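Local coordinates for cutm, flavoprotein of carbon monoxide dehydrogenase (Hydrogenophaga pseudoflava, PDB 1FFV), which binds FAD as the flavoprotein subunit of carbon monoxide dehydrogenase and probably passes electrons released by CO oxidation on to an external acceptor, at residues 77-82 / 106-111; 95-100 / 181-186. All blocks are in the same frame, centred on the assembly; numbering follows the deposited sequence.

Interaction 1 of 2, residues 77-82 / 106-111; sequences VENDLI and VRNRGT. With FAD (flavin-adenine dinucleotide), chain J.
The first turn of helix 78-83, which begins just after Val-77, docks by its backbone on the FAD-binding loop 106-111, inside the FAD-binding domain. Val-77 and Thr-111 form a single backbone bridge. Glu-78 N donates to Gly-110 O at 2.9 Å, and Asn-79 N to Arg-107 O at 3.0 Å. These are N-H groups of a helix start, where no preceding turn offers acceptors.

The Glu-78 chain bends at chi2 (-68°), its CB resting 3.5 Å from Arg-107 CG. OE1 accepts from a water at 2.8 Å, which also donates to Thr-111 O and is hydrogen-bonded to FAD O2'. OE2 is held by His-125, while the Arg-107 guanidinium gives NH1 to Ile-101 O.

Glycine suits position Gly-110, where a side chain would probably crowd the ribityl chain of FAD. In Thr-111 a chi1 of 67° sets OG1 between the backbone N and the carbonyl carbon, on the side of the phosphate, where it donates to FAD O1P at 2.7 Å alongside the backbone N, also 2.7 Å from O1P. OG1 also accepts from Gly-114 N, capping helix 112-117. The phosphate oxygen is thus gripped twice at a helix start, whose dipole probably helps to offset its negative charge, while Glu-78 is joined to the same loop by its N-H and by the shared water.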
ATOM      1  N   VAL C  77     -46.116   5.446   1.006  1.00 27.55           N
ATOM      2  CA  VAL C  77     -44.948   6.265   0.742  1.00 27.93           C
ATOM      3  C   VAL C  77     -45.321   7.436  -0.194  1.00 27.98           C
ATOM      4  O   VAL C  77     -46.211   7.296  -1.043  1.00 28.46           O
ATOM      5  CB  VAL C  77     -43.835   5.330   0.190  1.00 28.34           C
ATOM      6  CG1 VAL C  77     -43.239   5.843  -1.099  1.00 28.28           C
ATOM      7  CG2 VAL C  77     -42.794   5.081   1.266  1.00 27.93           C
ATOM      8  N   GLU C  78     -44.666   8.588  -0.020  1.00 27.83           N
ATOM      9  CA  GLU C  78     -44.961   9.775  -0.832  1.00 27.75           C
ATOM     10  C   GLU C  78     -45.044   9.547  -2.350  1.00 28.04           C
ATOM     11  O   GLU C  78     -45.967  10.049  -2.997  1.00 27.56           O
ATOM     12  CB  GLU C  78     -43.981  10.912  -0.523  1.00 27.53           C
ATOM     13  CG  GLU C  78     -43.985  11.421   0.931  1.00 27.24           C
ATOM     14  CD  GLU C  78     -45.272  12.158   1.328  1.00 27.31           C
ATOM     15  OE1 GLU C  78     -45.446  12.444   2.531  1.00 26.54           O
ATOM     16  OE2 GLU C  78     -46.107  12.468   0.447  1.00 27.51           O
ATOM     17  N   ASN C  79     -44.102   8.788  -2.914  1.00 27.93           N
ATOM     18  CA  ASN C  79     -44.102   8.507  -4.352  1.00 28.49           C
ATOM     19  C   ASN C  79     -45.272   7.623  -4.804  1.00 29.03           C
ATOM     20  O   ASN C  79     -45.708   7.694  -5.954  1.00 29.08           O
ATOM     21  CB  ASN C  79     -42.776   7.885  -4.795  1.00 27.71           C
ATOM     22  CG  ASN C  79     -41.660   8.908  -4.928  1.00 28.10           C
ATOM     23  OD1 ASN C  79     -40.494   8.565  -4.718  1.00 28.97           O
ATOM     24  ND2 ASN C  79     -41.994  10.144  -5.282  1.00 26.73           N
ATOM     25  N   ASP C  80     -45.765   6.776  -3.903  1.00 29.74           N
ATOM     26  CA  ASP C  80     -46.894   5.905  -4.215  1.00 30.34           C
ATOM     27  C   ASP C  80     -48.177   6.722  -4.227  1.00 30.56           C
ATOM     28  O   ASP C  80     -49.180   6.328  -4.822  1.00 30.58           O
ATOM     29  CB  ASP C  80     -46.987   4.768  -3.201  1.00 30.77           C
ATOM     30  CG  ASP C  80     -46.011   3.652  -3.496  1.00 30.88           C
ATOM     31  OD1 ASP C  80     -44.976   3.911  -4.138  1.00 31.20           O
ATOM     32  OD2 ASP C  80     -46.290   2.499  -3.114  1.00 32.66           O
ATOM     33  N   LEU C  81     -48.120   7.868  -3.560  1.00 30.75           N
ATOM     34  CA  LEU C  81     -49.233   8.792  -3.491  1.00 30.62           C
ATOM     35  C   LEU C  81     -49.293   9.489  -4.851  1.00 30.64           C
ATOM     36  O   LEU C  81     -50.368   9.702  -5.413  1.00 30.98           O
ATOM     37  CB  LEU C  81     -48.950   9.813  -2.394  1.00 30.52           C
ATOM     38  CG  LEU C  81     -50.098  10.279  -1.515  1.00 30.57           C
ATOM     39  CD1 LEU C  81     -50.700   9.093  -0.776  1.00 30.13           C
ATOM     40  CD2 LEU C  81     -49.578  11.325  -0.545  1.00 30.71           C
ATOM     41  N   ILE C  82     -48.114   9.809  -5.381  1.00 30.46           N
ATOM     42  CA  ILE C  82     -47.972  10.476  -6.669  1.00 29.95           C
ATOM     43  C   ILE C  82     -48.329   9.565  -7.838  1.00 30.30           C
ATOM     44  O   ILE C  82     -48.944  10.004  -8.810  1.00 30.41           O
ATOM     45  CB  ILE C  82     -46.517  10.967  -6.877  1.00 29.39           C
ATOM     46  CG1 ILE C  82     -46.156  12.019  -5.831  1.00 29.08           C
ATOM     47  CG2 ILE C  82     -46.325  11.526  -8.284  1.00 28.53           C
ATOM     48  CD1 ILE C  82     -44.696  12.429  -5.879  1.00 29.02           C
ATOM     49  N   VAL C 106     -36.169  10.657  -0.486  1.00 24.89           N
ATOM     50  CA  VAL C 106     -36.956  10.858   0.720  1.00 24.47           C
ATOM     51  C   VAL C 106     -38.376  10.357   0.490  1.00 24.67           C
ATOM     52  O   VAL C 106     -38.947   9.676   1.339  1.00 25.18           O
ATOM     53  CB  VAL C 106     -36.966  12.348   1.136  1.00 24.22           C
ATOM     54  CG1 VAL C 106     -37.808  12.552   2.405  1.00 23.93           C
ATOM     55  CG2 VAL C 106     -35.538  12.828   1.372  1.00 23.52           C
ATOM     56  N   ARG C 107     -38.920  10.631  -0.690  1.00 24.71           N
ATOM     57  CA  ARG C 107     -40.273  10.203  -1.011  1.00 24.69           C
ATOM     58  C   ARG C 107     -40.474   8.701  -1.164  1.00 24.66           C
ATOM     59  O   ARG C 107     -41.604   8.246  -1.292  1.00 24.86           O
ATOM     60  CB  ARG C 107     -40.791  10.940  -2.240  1.00 24.88           C
ATOM     61  CG  ARG C 107     -41.116  12.394  -1.961  1.00 25.79           C
ATOM     62  CD  ARG C 107     -41.978  12.975  -3.062  1.00 26.14           C
ATOM     63  NE  ARG C 107     -41.327  12.843  -4.356  1.00 26.33           N
ATOM     64  CZ  ARG C 107     -40.510  13.749  -4.867  1.00 26.59           C
ATOM     65  NH1 ARG C 107     -40.250  14.863  -4.197  1.00 26.73           N
ATOM     66  NH2 ARG C 107     -39.930  13.524  -6.032  1.00 27.33           N
ATOM     67  N   ASN C 108     -39.387   7.935  -1.199  1.00 24.73           N
ATOM     68  CA  ASN C 108     -39.475   6.477  -1.298  1.00 24.40           C
ATOM     69  C   ASN C 108     -39.586   5.862   0.102  1.00 24.41           C
ATOM     70  O   ASN C 108     -39.786   4.656   0.237  1.00 24.63           O
ATOM     71  CB  ASN C 108     -38.235   5.893  -1.986  1.00 24.33           C
ATOM     72  CG  ASN C 108     -38.296   5.972  -3.506  1.00 25.26           C
ATOM     73  OD1 ASN C 108     -37.244   6.042  -4.164  1.00 25.65           O
ATOM     74  ND2 ASN C 108     -39.499   5.929  -4.071  1.00 24.38           N
ATOM     75  N   ARG C 109     -39.432   6.684   1.138  1.00 24.45           N
ATOM     76  CA  ARG C 109     -39.496   6.205   2.519  1.00 24.86           C
ATOM     77  C   ARG C 109     -40.502   6.985   3.373  1.00 25.01           C
ATOM     78  O   ARG C 109     -41.276   6.399   4.127  1.00 24.72           O
ATOM     79  CB  ARG C 109     -38.113   6.268   3.172  1.00 24.66           C
ATOM     80  CG  ARG C 109     -37.048   5.374   2.526  1.00 25.73           C
ATOM     81  CD  ARG C 109     -37.388   3.885   2.602  1.00 26.12           C
ATOM     82  NE  ARG C 109     -37.623   3.447   3.979  1.00 27.40           N
ATOM     83  CZ  ARG C 109     -38.162   2.278   4.328  1.00 27.19           C
ATOM     84  NH1 ARG C 109     -38.530   1.399   3.402  1.00 26.66           N
ATOM     85  NH2 ARG C 109     -38.370   2.006   5.609  1.00 27.00           N
ATOM     86  N   GLY C 110     -40.483   8.307   3.247  1.00 25.30           N
ATOM     87  CA  GLY C 110     -41.400   9.134   4.002  1.00 25.36           C
ATOM     88  C   GLY C 110     -42.831   8.763   3.681  1.00 25.57           C
ATOM     89  O   GLY C 110     -43.192   8.588   2.504  1.00 25.59           O
ATOM     90  N   THR C 111     -43.640   8.627   4.729  1.00 25.50           N
ATOM     91  CA  THR C 111     -45.047   8.267   4.572  1.00 25.71           C
ATOM     92  C   THR C 111     -45.984   9.430   4.878  1.00 25.43           C
ATOM     93  O   THR C 111     -45.639  10.338   5.634  1.00 25.35           O
ATOM     94  CB  THR C 111     -45.432   7.083   5.481  1.00 25.81           C
ATOM     95  OG1 THR C 111     -45.369   7.492   6.850  1.00 26.72           O
ATOM     96  CG2 THR C 111     -44.480   5.913   5.273  1.00 25.93           C
TER
HETATM   97  PA  FAD J1922     -40.924   9.147  10.864  1.00 29.21           P
HETATM   98  O1A FAD J1922     -40.964   7.840  11.542  1.00 29.41           O
HETATM   99  O2A FAD J1922     -39.726   9.713  10.577  1.00 30.00           O
HETATM  100  O5B FAD J1922     -41.652  10.030  11.823  1.00 29.44           O
HETATM  101  C5B FAD J1922     -42.960   9.705  12.247  1.00 30.73           C
HETATM  102  C4B FAD J1922     -43.250  10.499  13.514  1.00 30.24           C
HETATM  103  O4B FAD J1922     -44.682  10.292  13.716  1.00 29.94           O
HETATM  104  C3B FAD J1922     -42.696   9.941  14.798  1.00 30.34           C
HETATM  105  O3B FAD J1922     -42.859  10.727  15.923  1.00 29.91           O
HETATM  106  C2B FAD J1922     -43.392   8.597  14.792  1.00 29.66           C
HETATM  107  O2B FAD J1922     -43.258   7.970  16.021  1.00 30.02           O
HETATM  108  C1B FAD J1922     -44.798   9.000  14.471  1.00 29.68           C
HETATM  109  N9A FAD J1922     -45.520   8.157  13.535  1.00 29.29           N
HETATM  110  C8A FAD J1922     -45.125   7.767  12.281  1.00 28.92           C
HETATM  111  N7A FAD J1922     -46.023   6.995  11.674  1.00 29.07           N
HETATM  112  C5A FAD J1922     -47.045   6.875  12.581  1.00 28.88           C
HETATM  113  C6A FAD J1922     -48.319   6.174  12.514  1.00 28.68           C
HETATM  114  N6A FAD J1922     -48.723   5.471  11.491  1.00 28.45           N
HETATM  115  N1A FAD J1922     -49.085   6.293  13.636  1.00 29.19           N
HETATM  116  C2A FAD J1922     -48.707   7.013  14.717  1.00 28.87           C
HETATM  117  N3A FAD J1922     -47.569   7.688  14.863  1.00 29.60           N
HETATM  118  C4A FAD J1922     -46.767   7.597  13.763  1.00 29.04           C
HETATM  119  N1  FAD J1922     -41.846  16.943   4.648  1.00 29.93           N
HETATM  120  C2  FAD J1922     -42.687  17.799   4.085  1.00 29.80           C
HETATM  121  O2  FAD J1922     -43.845  17.784   4.342  1.00 30.34           O
HETATM  122  N3  FAD J1922     -42.270  18.778   3.152  1.00 29.58           N
HETATM  123  C4  FAD J1922     -40.959  18.894   2.777  1.00 29.96           C
HETATM  124  O4  FAD J1922     -40.641  19.745   1.971  1.00 30.70           O
HETATM  125  C4X FAD J1922     -40.020  17.968   3.389  1.00 30.09           C
HETATM  126  N5  FAD J1922     -38.727  18.036   3.063  1.00 29.50           N
HETATM  127  C5X FAD J1922     -37.888  17.148   3.659  1.00 29.49           C
HETATM  128  C6  FAD J1922     -36.539  17.231   3.310  1.00 28.92           C
HETATM  129  C7  FAD J1922     -35.615  16.393   3.846  1.00 29.44           C
HETATM  130  C7M FAD J1922     -34.163  16.511   3.452  1.00 29.82           C
HETATM  131  C8  FAD J1922     -36.016  15.385   4.793  1.00 29.34           C
HETATM  132  C8M FAD J1922     -35.009  14.441   5.406  1.00 28.68           C
HETATM  133  C9  FAD J1922     -37.369  15.282   5.152  1.00 29.43           C
HETATM  134  C9A FAD J1922     -38.295  16.152   4.592  1.00 29.73           C
HETATM  135  N10 FAD J1922     -39.682  16.105   4.916  1.00 29.77           N
HETATM  136  C10 FAD J1922     -40.529  16.979   4.340  1.00 29.94           C
HETATM  137  C1' FAD J1922     -40.170  15.057   5.872  1.00 30.05           C
HETATM  138  C2' FAD J1922     -40.843  13.674   5.434  1.00 30.24           C
HETATM  139  O2' FAD J1922     -41.633  14.461   4.583  1.00 30.18           O
HETATM  140  C3' FAD J1922     -40.975  13.475   6.932  1.00 31.08           C
HETATM  141  O3' FAD J1922     -40.304  12.391   6.248  1.00 31.07           O
HETATM  142  C4' FAD J1922     -41.780  12.323   7.495  1.00 30.88           C
HETATM  143  O4' FAD J1922     -42.149  13.622   8.063  1.00 30.48           O
HETATM  144  C5' FAD J1922     -41.921  11.935   8.971  1.00 30.09           C
HETATM  145  O5' FAD J1922     -42.614  10.789   8.076  1.00 29.13           O
HETATM  146  P   FAD J1922     -41.968   9.406   8.187  1.00 28.06           P
HETATM  147  O1P FAD J1922     -42.905   8.493   7.364  1.00 28.43           O
HETATM  148  O2P FAD J1922     -40.654   9.363   7.754  1.00 29.20           O
HETATM  149  O3P FAD J1922     -41.921   9.054   9.617  1.00 29.34           O
HETATM  150  O   HOH W   1     -43.297  11.837   4.218  1.00 23.29           O

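Interaction 2 of 2, residues 95-100 / 181-186; sequences AEAAKL and WAYEKL. With FAD (flavin-adenine dinucleotide), chain J.
Lys-185 points CG directly away from its backbone N (chi1 173°) and keeps every later torsion extended, which carries it to Leu-100 O, while in Tyr-183 a chi1 of -170° lays the ring beside Ala-97 and Leu-100. These residues belong to the interface between two domains: strand 180-186, an outermost strand of the antiparallel sheet of the C-terminal domain, packs against helix 92-97 and the residues after it, in the FAD-binding domain. Alternate residues Trp-181, Tyr-183 and Lys-185 face the helix, as a beta strand requires.

The middle is apolar. Tyr-183 CD2 lies 4.0 Å from Ala-97 CB and 3.8 Å from Leu-100 CD1; the small alanine lets strand and helix come close, and the Leu-100 and Tyr-183 side chains lie alongside one another, running opposite ways. A tyrosine fits because its OH travels on to Asp-124 and Thr-217. At one end Trp-181 brings CH2 within 3.7 Å of Glu-96 CG, using the aliphatic part of that glutamate, whose OE2 turns to a salt bridge with Lys-99 NZ at 3.1 Å. Arg-285 adds a cation-pi contact to the indole.

At the other end the long extended lysine chain carries its amino group to the flavin. Lys-185 also forms a salt bridge with Asp-124, which itself bonds FAD. A methionine in its place would probably leave Leu-100 O and FAD O4 without their donor and Asp-124 without its cation, weakening the tie between the domains at the flavin. Lys-185 NZ donates hydrogen bonds to Leu-100 O (2.7 Å, 32° off that carbonyl's plane) and to FAD O4 on the isoalloxazine ring (2.9 Å).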
ATOM      1  N   ALA C  95     -51.834  14.108  -5.120  1.00 33.17           N
ATOM      2  CA  ALA C  95     -50.867  13.561  -6.063  1.00 33.27           C
ATOM      3  C   ALA C  95     -49.888  14.623  -6.565  1.00 33.37           C
ATOM      4  O   ALA C  95     -48.684  14.382  -6.642  1.00 33.24           O
ATOM      5  CB  ALA C  95     -51.592  12.905  -7.233  1.00 33.14           C
ATOM      6  N   GLU C  96     -50.401  15.804  -6.881  1.00 33.43           N
ATOM      7  CA  GLU C  96     -49.555  16.883  -7.381  1.00 33.55           C
ATOM      8  C   GLU C  96     -48.746  17.569  -6.293  1.00 32.61           C
ATOM      9  O   GLU C  96     -47.579  17.889  -6.493  1.00 32.54           O
ATOM     10  CB  GLU C  96     -50.397  17.913  -8.139  1.00 34.76           C
ATOM     11  CG  GLU C  96     -50.816  17.457  -9.529  1.00 36.70           C
ATOM     12  CD  GLU C  96     -49.621  17.208 -10.444  1.00 37.77           C
ATOM     13  OE1 GLU C  96     -48.886  18.179 -10.765  1.00 38.04           O
ATOM     14  OE2 GLU C  96     -49.422  16.038 -10.844  1.00 38.76           O
ATOM     15  N   ALA C  97     -49.375  17.790  -5.145  1.00 31.67           N
ATOM     16  CA  ALA C  97     -48.736  18.447  -4.016  1.00 30.97           C
ATOM     17  C   ALA C  97     -47.617  17.607  -3.420  1.00 30.75           C
ATOM     18  O   ALA C  97     -46.638  18.148  -2.903  1.00 30.54           O
ATOM     19  CB  ALA C  97     -49.767  18.777  -2.951  1.00 30.82           C
ATOM     20  N   ALA C  98     -47.763  16.286  -3.481  1.00 30.11           N
ATOM     21  CA  ALA C  98     -46.744  15.394  -2.941  1.00 30.25           C
ATOM     22  C   ALA C  98     -45.430  15.564  -3.700  1.00 30.00           C
ATOM     23  O   ALA C  98     -44.358  15.306  -3.155  1.00 29.78           O
ATOM     24  CB  ALA C  98     -47.214  13.946  -2.996  1.00 30.00           C
ATOM     25  N   LYS C  99     -45.520  16.019  -4.949  1.00 29.96           N
ATOM     26  CA  LYS C  99     -44.338  16.237  -5.784  1.00 30.17           C
ATOM     27  C   LYS C  99     -43.468  17.348  -5.217  1.00 29.65           C
ATOM     28  O   LYS C  99     -42.279  17.425  -5.514  1.00 29.73           O
ATOM     29  CB  LYS C  99     -44.733  16.608  -7.215  1.00 30.53           C
ATOM     30  CG  LYS C  99     -45.361  15.487  -8.024  1.00 31.28           C
ATOM     31  CD  LYS C  99     -45.634  15.967  -9.441  1.00 32.26           C
ATOM     32  CE  LYS C  99     -46.385  14.931 -10.264  1.00 32.94           C
ATOM     33  NZ  LYS C  99     -46.546  15.402 -11.679  1.00 33.97           N
ATOM     34  N   LEU C 100     -44.078  18.215  -4.419  1.00 29.15           N
ATOM     35  CA  LEU C 100     -43.380  19.335  -3.805  1.00 28.82           C
ATOM     36  C   LEU C 100     -42.763  18.962  -2.458  1.00 28.23           C
ATOM     37  O   LEU C 100     -42.186  19.816  -1.781  1.00 28.49           O
ATOM     38  CB  LEU C 100     -44.350  20.506  -3.615  1.00 29.23           C
ATOM     39  CG  LEU C 100     -45.102  20.967  -4.866  1.00 29.82           C
ATOM     40  CD1 LEU C 100     -46.126  22.031  -4.505  1.00 29.45           C
ATOM     41  CD2 LEU C 100     -44.106  21.479  -5.916  1.00 29.79           C
ATOM     42  N   TRP C 181     -58.669  22.997  -7.163  1.00 32.57           N
ATOM     43  CA  TRP C 181     -57.704  22.821  -6.081  1.00 32.18           C
ATOM     44  C   TRP C 181     -56.366  23.485  -6.377  1.00 31.90           C
ATOM     45  O   TRP C 181     -56.101  23.906  -7.506  1.00 31.79           O
ATOM     46  CB  TRP C 181     -57.475  21.326  -5.852  1.00 32.31           C
ATOM     47  CG  TRP C 181     -57.222  20.589  -7.139  1.00 32.62           C
ATOM     48  CD1 TRP C 181     -58.165  20.082  -7.997  1.00 32.64           C
ATOM     49  CD2 TRP C 181     -55.953  20.346  -7.749  1.00 32.70           C
ATOM     50  NE1 TRP C 181     -57.556  19.547  -9.106  1.00 33.19           N
ATOM     51  CE2 TRP C 181     -56.198  19.694  -8.980  1.00 33.20           C
ATOM     52  CE3 TRP C 181     -54.630  20.620  -7.380  1.00 32.89           C
ATOM     53  CZ2 TRP C 181     -55.164  19.312  -9.849  1.00 33.31           C
ATOM     54  CZ3 TRP C 181     -53.603  20.241  -8.241  1.00 33.45           C
ATOM     55  CH2 TRP C 181     -53.877  19.592  -9.463  1.00 33.40           C
ATOM     56  N   ALA C 182     -55.508  23.535  -5.363  1.00 31.26           N
ATOM     57  CA  ALA C 182     -54.188  24.121  -5.518  1.00 31.07           C
ATOM     58  C   ALA C 182     -53.364  24.068  -4.245  1.00 30.73           C
ATOM     59  O   ALA C 182     -53.906  24.023  -3.141  1.00 30.76           O
ATOM     60  CB  ALA C 182     -54.304  25.574  -5.990  1.00 30.72           C
ATOM     61  N   TYR C 183     -52.049  24.002  -4.421  1.00 30.40           N
ATOM     62  CA  TYR C 183     -51.107  24.034  -3.310  1.00 30.21           C
ATOM     63  C   TYR C 183     -49.946  24.907  -3.756  1.00 30.50           C
ATOM     64  O   TYR C 183     -49.130  24.494  -4.580  1.00 30.43           O
ATOM     65  CB  TYR C 183     -50.573  22.657  -2.921  1.00 28.88           C
ATOM     66  CG  TYR C 183     -49.808  22.716  -1.617  1.00 28.09           C
ATOM     67  CD1 TYR C 183     -50.388  23.300  -0.487  1.00 27.73           C
ATOM     68  CD2 TYR C 183     -48.496  22.241  -1.515  1.00 27.36           C
ATOM     69  CE1 TYR C 183     -49.689  23.417   0.711  1.00 27.13           C
ATOM     70  CE2 TYR C 183     -47.780  22.355  -0.307  1.00 27.03           C
ATOM     71  CZ  TYR C 183     -48.392  22.947   0.797  1.00 27.35           C
ATOM     72  OH  TYR C 183     -47.732  23.082   1.996  1.00 26.95           O
ATOM     73  N   GLU C 184     -49.931  26.146  -3.283  1.00 31.13           N
ATOM     74  CA  GLU C 184     -48.862  27.076  -3.626  1.00 31.51           C
ATOM     75  C   GLU C 184     -47.844  27.042  -2.500  1.00 31.55           C
ATOM     76  O   GLU C 184     -48.169  27.371  -1.359  1.00 31.65           O
ATOM     77  CB  GLU C 184     -49.410  28.495  -3.797  1.00 31.73           C
ATOM     78  CG  GLU C 184     -50.357  28.674  -4.978  1.00 32.57           C
ATOM     79  CD  GLU C 184     -49.680  28.504  -6.330  1.00 33.73           C
ATOM     80  OE1 GLU C 184     -48.567  29.041  -6.534  1.00 33.75           O
ATOM     81  OE2 GLU C 184     -50.273  27.831  -7.200  1.00 35.03           O
ATOM     82  N   LYS C 185     -46.621  26.630  -2.823  1.00 31.37           N
ATOM     83  CA  LYS C 185     -45.556  26.544  -1.829  1.00 31.39           C
ATOM     84  C   LYS C 185     -44.314  27.380  -2.176  1.00 31.58           C
ATOM     85  O   LYS C 185     -43.631  27.128  -3.176  1.00 31.38           O
ATOM     86  CB  LYS C 185     -45.181  25.069  -1.614  1.00 31.15           C
ATOM     87  CG  LYS C 185     -43.973  24.810  -0.731  1.00 30.00           C
ATOM     88  CD  LYS C 185     -43.689  23.309  -0.682  1.00 29.75           C
ATOM     89  CE  LYS C 185     -42.497  22.968   0.207  1.00 28.88           C
ATOM     90  NZ  LYS C 185     -42.302  21.499   0.317  1.00 28.13           N
ATOM     91  N   LEU C 186     -44.040  28.383  -1.343  1.00 31.69           N
ATOM     92  CA  LEU C 186     -42.884  29.261  -1.509  1.00 31.93           C
ATOM     93  C   LEU C 186     -41.732  28.557  -0.789  1.00 32.00           C
ATOM     94  O   LEU C 186     -41.812  28.314   0.414  1.00 32.41           O
ATOM     95  CB  LEU C 186     -43.163  30.609  -0.840  1.00 32.02           C
ATOM     96  CG  LEU C 186     -42.466  31.885  -1.317  1.00 32.76           C
ATOM     97  CD1 LEU C 186     -42.350  32.809  -0.128  1.00 32.69           C
ATOM     98  CD2 LEU C 186     -41.088  31.617  -1.886  1.00 32.45           C
TER
HETATM   99  PA  FAD J1922     -40.924   9.147  10.864  1.00 29.21           P
HETATM  100  O1A FAD J1922     -40.964   7.840  11.542  1.00 29.41           O
HETATM  101  O2A FAD J1922     -39.726   9.713  10.577  1.00 30.00           O
HETATM  102  O5B FAD J1922     -41.652  10.030  11.823  1.00 29.44           O
HETATM  103  C5B FAD J1922     -42.960   9.705  12.247  1.00 30.73           C
HETATM  104  C4B FAD J1922     -43.250  10.499  13.514  1.00 30.24           C
HETATM  105  O4B FAD J1922     -44.682  10.292  13.716  1.00 29.94           O
HETATM  106  C3B FAD J1922     -42.696   9.941  14.798  1.00 30.34           C
HETATM  107  O3B FAD J1922     -42.859  10.727  15.923  1.00 29.91           O
HETATM  108  C2B FAD J1922     -43.392   8.597  14.792  1.00 29.66           C
HETATM  109  O2B FAD J1922     -43.258   7.970  16.021  1.00 30.02           O
HETATM  110  C1B FAD J1922     -44.798   9.000  14.471  1.00 29.68           C
HETATM  111  N9A FAD J1922     -45.520   8.157  13.535  1.00 29.29           N
HETATM  112  C8A FAD J1922     -45.125   7.767  12.281  1.00 28.92           C
HETATM  113  N7A FAD J1922     -46.023   6.995  11.674  1.00 29.07           N
HETATM  114  C5A FAD J1922     -47.045   6.875  12.581  1.00 28.88           C
HETATM  115  C6A FAD J1922     -48.319   6.174  12.514  1.00 28.68           C
HETATM  116  N6A FAD J1922     -48.723   5.471  11.491  1.00 28.45           N
HETATM  117  N1A FAD J1922     -49.085   6.293  13.636  1.00 29.19           N
HETATM  118  C2A FAD J1922     -48.707   7.013  14.717  1.00 28.87           C
HETATM  119  N3A FAD J1922     -47.569   7.688  14.863  1.00 29.60           N
HETATM  120  C4A FAD J1922     -46.767   7.597  13.763  1.00 29.04           C
HETATM  121  N1  FAD J1922     -41.846  16.943   4.648  1.00 29.93           N
HETATM  122  C2  FAD J1922     -42.687  17.799   4.085  1.00 29.80           C
HETATM  123  O2  FAD J1922     -43.845  17.784   4.342  1.00 30.34           O
HETATM  124  N3  FAD J1922     -42.270  18.778   3.152  1.00 29.58           N
HETATM  125  C4  FAD J1922     -40.959  18.894   2.777  1.00 29.96           C
HETATM  126  O4  FAD J1922     -40.641  19.745   1.971  1.00 30.70           O
HETATM  127  C4X FAD J1922     -40.020  17.968   3.389  1.00 30.09           C
HETATM  128  N5  FAD J1922     -38.727  18.036   3.063  1.00 29.50           N
HETATM  129  C5X FAD J1922     -37.888  17.148   3.659  1.00 29.49           C
HETATM  130  C6  FAD J1922     -36.539  17.231   3.310  1.00 28.92           C
HETATM  131  C7  FAD J1922     -35.615  16.393   3.846  1.00 29.44           C
HETATM  132  C7M FAD J1922     -34.163  16.511   3.452  1.00 29.82           C
HETATM  133  C8  FAD J1922     -36.016  15.385   4.793  1.00 29.34           C
HETATM  134  C8M FAD J1922     -35.009  14.441   5.406  1.00 28.68           C
HETATM  135  C9  FAD J1922     -37.369  15.282   5.152  1.00 29.43           C
HETATM  136  C9A FAD J1922     -38.295  16.152   4.592  1.00 29.73           C
HETATM  137  N10 FAD J1922     -39.682  16.105   4.916  1.00 29.77           N
HETATM  138  C10 FAD J1922     -40.529  16.979   4.340  1.00 29.94           C
HETATM  139  C1' FAD J1922     -40.170  15.057   5.872  1.00 30.05           C
HETATM  140  C2' FAD J1922     -40.843  13.674   5.434  1.00 30.24           C
HETATM  141  O2' FAD J1922     -41.633  14.461   4.583  1.00 30.18           O
HETATM  142  C3' FAD J1922     -40.975  13.475   6.932  1.00 31.08           C
HETATM  143  O3' FAD J1922     -40.304  12.391   6.248  1.00 31.07           O
HETATM  144  C4' FAD J1922     -41.780  12.323   7.495  1.00 30.88           C
HETATM  145  O4' FAD J1922     -42.149  13.622   8.063  1.00 30.48           O
HETATM  146  C5' FAD J1922     -41.921  11.935   8.971  1.00 30.09           C
HETATM  147  O5' FAD J1922     -42.614  10.789   8.076  1.00 29.13           O
HETATM  148  P   FAD J1922     -41.968   9.406   8.187  1.00 28.06           P
HETATM  149  O1P FAD J1922     -42.905   8.493   7.364  1.00 28.43           O
HETATM  150  O2P FAD J1922     -40.654   9.363   7.754  1.00 29.20           O
HETATM  151  O3P FAD J1922     -41.921   9.054   9.617  1.00 29.34           O

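Overall arrangement
From the N terminus, the chain passes strand 69-73 and enters helix 78-83, the first half of interaction 1. It continues through helix 85-90 to helix 92-97 and residues 95-100, the first half of interaction 2, before the loop 106-111 returns to close interaction 1. Helices 112-117 and 125-131 and the strands between 135 and 173 follow; strand 180-186 then closes the much longer loop of interaction 2. The two contacts therefore cross. They also touch, Ile-82 and Arg-107 packing on Ala-98. Interaction 1 joins parts of the FAD-binding domain beside the pyrophosphate; interaction 2 ties that domain to the C-terminal sheet beside the isoalloxazine.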